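Local coordinates for protein glucoamylase (PDB 1LF6) that hydrolyses terminal alpha-1,4-linked glucose residues one after another from the non-reducing ends of glucans, releasing beta-D-glucose, as a family 15 glycoside hydrolase, at residues E98-V110 / R117-K129. Sequence-based numbering, arbitrary orientation.
Sequences EKFTDKSLGYKLV and RYRITKDIFTDVK
Leu109 and Ile124 lie diagonally across two antiparallel strands, on the face shared with Tyr107 and Lys122; with CG of Leu109 and CG1 of Ile124 both anti to their carbonyl carbons (chi1 -71° and -55°), the branch ends reach each other obliquely, CD1 to CD1 at 3.9 Å. Two hydrogen-bonded pairs fix this register. Tyr107 N gives to Ile124 O at 3.1 Å and Ile124 N returns to Tyr107 O, both almost straight; Leu109 and Lys122 exchange a second, somewhat more bent pair, with Lys122 N 2.7 Å from Leu109 O. Lys122 runs on fully extended to a salt bridge with Glu89.

On the other face, Phe100 comes from the connection between strands 93-99 and 107-113. Its ring lies flat over Gly106, with Gly106 C 3.6 Å above the ring centre, where a CB on Gly106 would collide with it. The ring's CE1 edge meets Phe125 CD2 at 3.7 Å, the two side chains crossing at about a right angle. With an alanine here, Gly106 would probably lose its lid and Phe125 CD2 its partner, opening a gap beside Ile277 of helix 269-284. Farther along this face, Lys108 CE rests on Thr121 CG2 at 3.9 Å, and Asp123 pairs with Lys273 of the same helix. This is a beta hairpin, strands 107-113 and 118-126, within the large antiparallel sheet of the N-terminal beta-sandwich domain.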
loop_
_atom_site.group_PDB
_atom_site.type_symbol
_atom_site.label_atom_id
_atom_site.label_comp_id
_atom_site.label_asym_id
_atom_site.label_seq_id
_atom_site.Cartn_x
_atom_site.Cartn_y
_atom_site.Cartn_z
ATOM N N GLU A 98 4.881 17.760 -3.819
ATOM C CA GLU A 98 5.173 18.257 -2.480
ATOM C C GLU A 98 3.841 18.314 -1.751
ATOM O O GLU A 98 2.807 18.550 -2.376
ATOM C CB GLU A 98 5.809 19.654 -2.532
ATOM C CG GLU A 98 4.859 20.774 -2.928
ATOM C CD GLU A 98 5.427 22.162 -2.660
ATOM O OE1 GLU A 98 4.715 23.156 -2.923
ATOM O OE2 GLU A 98 6.581 22.267 -2.190
ATOM N N LYS A 99 3.848 18.077 -0.441
ATOM C CA LYS A 99 2.603 18.121 0.329
ATOM C C LYS A 99 2.319 19.547 0.788
ATOM O O LYS A 99 3.227 20.374 0.842
ATOM C CB LYS A 99 2.687 17.191 1.551
ATOM C CG LYS A 99 3.041 15.739 1.214
ATOM C CD LYS A 99 2.588 14.759 2.291
ATOM C CE LYS A 99 3.198 15.050 3.657
ATOM N NZ LYS A 99 4.690 14.989 3.637
ATOM N N PHE A 100 1.058 19.829 1.111
ATOM C CA PHE A 100 0.665 21.158 1.579
ATOM C C PHE A 100 1.530 21.496 2.792
ATOM O O PHE A 100 2.076 22.592 2.893
ATOM C CB PHE A 100 -0.821 21.167 1.966
ATOM C CG PHE A 100 -1.760 20.979 0.797
ATOM C CD1 PHE A 100 -3.082 20.605 1.010
ATOM C CD2 PHE A 100 -1.325 21.183 -0.514
ATOM C CE1 PHE A 100 -3.957 20.433 -0.055
ATOM C CE2 PHE A 100 -2.197 21.012 -1.587
ATOM C CZ PHE A 100 -3.514 20.636 -1.354
ATOM N N THR A 101 1.643 20.541 3.711
ATOM C CA THR A 101 2.461 20.693 4.911
ATOM C C THR A 101 2.998 19.310 5.274
ATOM O O THR A 101 2.591 18.305 4.686
ATOM C CB THR A 101 1.653 21.210 6.120
ATOM O OG1 THR A 101 0.739 20.196 6.551
ATOM C CG2 THR A 101 0.879 22.473 5.756
ATOM N N ASP A 102 3.910 19.266 6.239
ATOM C CA ASP A 102 4.495 18.012 6.695
ATOM C C ASP A 102 3.534 17.209 7.569
ATOM O O ASP A 102 3.843 16.089 7.981
ATOM C CB ASP A 102 5.777 18.282 7.487
ATOM C CG ASP A 102 6.981 18.480 6.595
ATOM O OD1 ASP A 102 8.089 18.708 7.134
ATOM O OD2 ASP A 102 6.828 18.402 5.356
ATOM N N LYS A 103 2.369 17.776 7.857
ATOM C CA LYS A 103 1.402 17.081 8.697
ATOM C C LYS A 103 0.026 16.988 8.052
ATOM O O LYS A 103 -0.997 17.061 8.734
ATOM C CB LYS A 103 1.310 17.764 10.070
ATOM C CG LYS A 103 2.621 17.703 10.864
ATOM C CD LYS A 103 2.549 18.452 12.190
ATOM C CE LYS A 103 3.854 18.325 12.975
ATOM N NZ LYS A 103 3.829 19.094 14.262
ATOM N N SER A 104 0.011 16.832 6.730
ATOM C CA SER A 104 -1.232 16.699 5.974
ATOM C C SER A 104 -0.997 15.948 4.663
ATOM O O SER A 104 0.019 16.146 3.989
ATOM C CB SER A 104 -1.853 18.079 5.686
ATOM O OG SER A 104 -0.970 18.927 4.971
ATOM N N LEU A 105 -1.936 15.076 4.310
ATOM C CA LEU A 105 -1.820 14.306 3.077
ATOM C C LEU A 105 -2.499 15.028 1.917
ATOM O O LEU A 105 -3.298 14.448 1.178
ATOM C CB LEU A 105 -2.409 12.902 3.260
ATOM C CG LEU A 105 -1.610 11.954 4.165
ATOM C CD1 LEU A 105 -2.259 10.579 4.182
ATOM C CD2 LEU A 105 -0.182 11.845 3.660
ATOM N N GLY A 106 -2.180 16.313 1.788
ATOM C CA GLY A 106 -2.713 17.129 0.715
ATOM C C GLY A 106 -1.531 17.341 -0.207
ATOM O O GLY A 106 -0.410 17.512 0.265
ATOM N N TYR A 107 -1.758 17.346 -1.513
ATOM C CA TYR A 107 -0.644 17.491 -2.438
ATOM C C TYR A 107 -0.739 18.582 -3.492
ATOM O O TYR A 107 -1.821 18.956 -3.953
ATOM C CB TYR A 107 -0.402 16.166 -3.167
ATOM C CG TYR A 107 -0.132 14.991 -2.259
ATOM C CD1 TYR A 107 1.169 14.555 -2.015
ATOM C CD2 TYR A 107 -1.182 14.297 -1.664
ATOM C CE1 TYR A 107 1.415 13.452 -1.203
ATOM C CE2 TYR A 107 -0.949 13.195 -0.850
ATOM C CZ TYR A 107 0.352 12.778 -0.625
ATOM O OH TYR A 107 0.580 11.688 0.186
ATOM N N LYS A 108 0.440 19.058 -3.875
ATOM C CA LYS A 108 0.597 20.064 -4.905
ATOM C C LYS A 108 1.479 19.423 -5.966
ATOM O O LYS A 108 2.537 18.870 -5.658
ATOM C CB LYS A 108 1.292 21.312 -4.356
ATOM C CG LYS A 108 1.571 22.370 -5.420
ATOM C CD LYS A 108 2.326 23.558 -4.835
ATOM C CE LYS A 108 2.615 24.595 -5.897
ATOM N NZ LYS A 108 3.416 25.727 -5.352
ATOM N N LEU A 109 1.032 19.478 -7.211
ATOM C CA LEU A 109 1.797 18.907 -8.313
ATOM C C LEU A 109 2.119 19.990 -9.330
ATOM O O LEU A 109 1.264 20.802 -9.683
ATOM C CB LEU A 109 0.996 17.796 -8.998
ATOM C CG LEU A 109 0.794 16.479 -8.243
ATOM C CD1 LEU A 109 -0.266 15.639 -8.948
ATOM C CD2 LEU A 109 2.110 15.735 -8.164
ATOM N N VAL A 110 3.360 20.008 -9.787
ATOM C CA VAL A 110 3.778 20.970 -10.789
ATOM C C VAL A 110 4.316 20.160 -11.950
ATOM O O VAL A 110 5.373 19.540 -11.844
ATOM C CB VAL A 110 4.888 21.909 -10.266
ATOM C CG1 VAL A 110 5.320 22.871 -11.367
ATOM C CG2 VAL A 110 4.381 22.690 -9.069
ATOM N N ARG A 117 6.743 24.246 -23.081
ATOM C CA ARG A 117 5.715 25.077 -23.692
ATOM C C ARG A 117 4.629 25.443 -22.689
ATOM O O ARG A 117 4.060 26.532 -22.749
ATOM C CB ARG A 117 5.102 24.349 -24.892
ATOM C CG ARG A 117 6.122 24.019 -25.977
ATOM C CD ARG A 117 5.564 23.079 -27.031
ATOM N NE ARG A 117 5.009 21.865 -26.434
ATOM C CZ ARG A 117 4.801 20.730 -27.094
ATOM N NH1 ARG A 117 5.107 20.638 -28.381
ATOM N NH2 ARG A 117 4.278 19.688 -26.465
ATOM N N TYR A 118 4.348 24.535 -21.760
ATOM C CA TYR A 118 3.320 24.782 -20.759
ATOM C C TYR A 118 3.706 24.275 -19.373
ATOM O O TYR A 118 4.742 23.634 -19.188
ATOM C CB TYR A 118 2.002 24.122 -21.174
ATOM C CG TYR A 118 2.077 22.613 -21.218
ATOM C CD1 TYR A 118 2.480 21.945 -22.375
ATOM C CD2 TYR A 118 1.791 21.852 -20.083
ATOM C CE1 TYR A 118 2.597 20.553 -22.400
ATOM C CE2 TYR A 118 1.908 20.462 -20.097
ATOM C CZ TYR A 118 2.313 19.821 -21.257
ATOM O OH TYR A 118 2.446 18.452 -21.267
ATOM N N ARG A 119 2.845 24.568 -18.404
ATOM C CA ARG A 119 3.041 24.148 -17.024
ATOM C C ARG A 119 1.673 24.052 -16.371
ATOM O O ARG A 119 0.857 24.965 -16.484
ATOM C CB ARG A 119 3.895 25.165 -16.266
ATOM C CG ARG A 119 4.149 24.798 -14.809
ATOM C CD ARG A 119 4.596 26.011 -14.020
ATOM N NE ARG A 119 5.874 26.525 -14.495
ATOM C CZ ARG A 119 6.279 27.780 -14.334
ATOM N NH1 ARG A 119 7.461 28.159 -14.796
ATOM N NH2 ARG A 119 5.493 28.658 -13.723
ATOM N N ILE A 120 1.416 22.937 -15.700
ATOM C CA ILE A 120 0.142 22.748 -15.022
ATOM C C ILE A 120 0.402 22.522 -13.538
ATOM O O ILE A 120 1.212 21.673 -13.163
ATOM C CB ILE A 120 -0.629 21.534 -15.595
ATOM C CG1 ILE A 120 -0.909 21.746 -17.086
ATOM C CG2 ILE A 120 -1.937 21.345 -14.841
ATOM C CD1 ILE A 120 -1.684 20.613 -17.742
ATOM N N THR A 121 -0.277 23.291 -12.697
ATOM C CA THR A 121 -0.108 23.162 -11.255
ATOM C C THR A 121 -1.414 22.673 -10.639
ATOM O O THR A 121 -2.487 23.184 -10.960
ATOM C CB THR A 121 0.291 24.511 -10.626
ATOM O OG1 THR A 121 1.511 24.963 -11.225
ATOM C CG2 THR A 121 0.490 24.367 -9.120
ATOM N N LYS A 122 -1.321 21.679 -9.759
ATOM C CA LYS A 122 -2.515 21.121 -9.137
ATOM C C LYS A 122 -2.494 21.111 -7.610
ATOM O O LYS A 122 -1.440 21.053 -6.984
ATOM C CB LYS A 122 -2.736 19.685 -9.631
ATOM C CG LYS A 122 -2.699 19.513 -11.144
ATOM C CD LYS A 122 -2.732 18.032 -11.521
ATOM C CE LYS A 122 -2.753 17.834 -13.028
ATOM N NZ LYS A 122 -2.749 16.386 -13.402
ATOM N N ASP A 123 -3.687 21.162 -7.032
ATOM C CA ASP A 123 -3.887 21.122 -5.589
ATOM C C ASP A 123 -4.924 20.028 -5.438
ATOM O O ASP A 123 -6.053 20.177 -5.910
ATOM C CB ASP A 123 -4.450 22.454 -5.085
ATOM C CG ASP A 123 -3.380 23.507 -4.898
ATOM O OD1 ASP A 123 -2.361 23.437 -5.614
ATOM O OD2 ASP A 123 -3.556 24.410 -4.040
ATOM N N ILE A 124 -4.542 18.931 -4.791
ATOM C CA ILE A 124 -5.442 17.796 -4.637
ATOM C C ILE A 124 -5.675 17.348 -3.199
ATOM O O ILE A 124 -4.736 17.216 -2.417
ATOM C CB ILE A 124 -4.914 16.594 -5.453
ATOM C CG1 ILE A 124 -4.726 17.021 -6.916
ATOM C CG2 ILE A 124 -5.879 15.412 -5.352
ATOM C CD1 ILE A 124 -3.974 16.014 -7.760
ATOM N N PHE A 125 -6.941 17.102 -2.874
ATOM C CA PHE A 125 -7.354 16.652 -1.549
ATOM C C PHE A 125 -8.838 16.319 -1.617
ATOM O O PHE A 125 -9.446 16.411 -2.679
ATOM C CB PHE A 125 -7.096 17.745 -0.505
ATOM C CG PHE A 125 -7.859 19.014 -0.752
ATOM C CD1 PHE A 125 -9.102 19.223 -0.160
ATOM C CD2 PHE A 125 -7.344 19.997 -1.593
ATOM C CE1 PHE A 125 -9.820 20.393 -0.403
ATOM C CE2 PHE A 125 -8.054 21.167 -1.842
ATOM C CZ PHE A 125 -9.295 21.367 -1.246
ATOM N N THR A 126 -9.428 15.930 -0.494
ATOM C CA THR A 126 -10.844 15.590 -0.493
ATOM C C THR A 126 -11.673 16.484 0.422
ATOM O O THR A 126 -11.133 17.238 1.230
ATOM C CB THR A 126 -11.060 14.126 -0.075
ATOM O OG1 THR A 126 -10.493 13.909 1.221
ATOM C CG2 THR A 126 -10.405 13.186 -1.081
ATOM N N ASP A 127 -12.990 16.387 0.275
ATOM C CA ASP A 127 -13.934 17.155 1.070
ATOM C C ASP A 127 -14.145 16.391 2.372
ATOM O O ASP A 127 -14.676 15.281 2.369
ATOM C CB ASP A 127 -15.253 17.292 0.295
ATOM C CG ASP A 127 -16.257 18.219 0.979
ATOM O OD1 ASP A 127 -17.125 18.766 0.269
ATOM O OD2 ASP A 127 -16.187 18.389 2.213
ATOM N N VAL A 128 -13.717 16.980 3.484
ATOM C CA VAL A 128 -13.843 16.329 4.784
ATOM C C VAL A 128 -15.282 15.990 5.175
ATOM O O VAL A 128 -15.516 15.071 5.962
ATOM C CB VAL A 128 -13.222 17.197 5.905
ATOM C CG1 VAL A 128 -11.733 17.402 5.642
ATOM C CG2 VAL A 128 -13.940 18.544 5.984
ATOM N N LYS A 129 -16.245 16.716 4.615
ATOM C CA LYS A 129 -17.652 16.496 4.945
ATOM C C LYS A 129 -18.433 15.556 4.043
ATOM O O LYS A 129 -19.437 14.985 4.472
ATOM C CB LYS A 129 -18.397 17.831 4.996
ATOM C CG LYS A 129 -18.182 18.625 6.267
ATOM C CD LYS A 129 -19.094 19.837 6.283
ATOM C CE LYS A 129 -19.165 20.455 7.667
ATOM N NZ LYS A 129 -20.185 21.541 7.719
#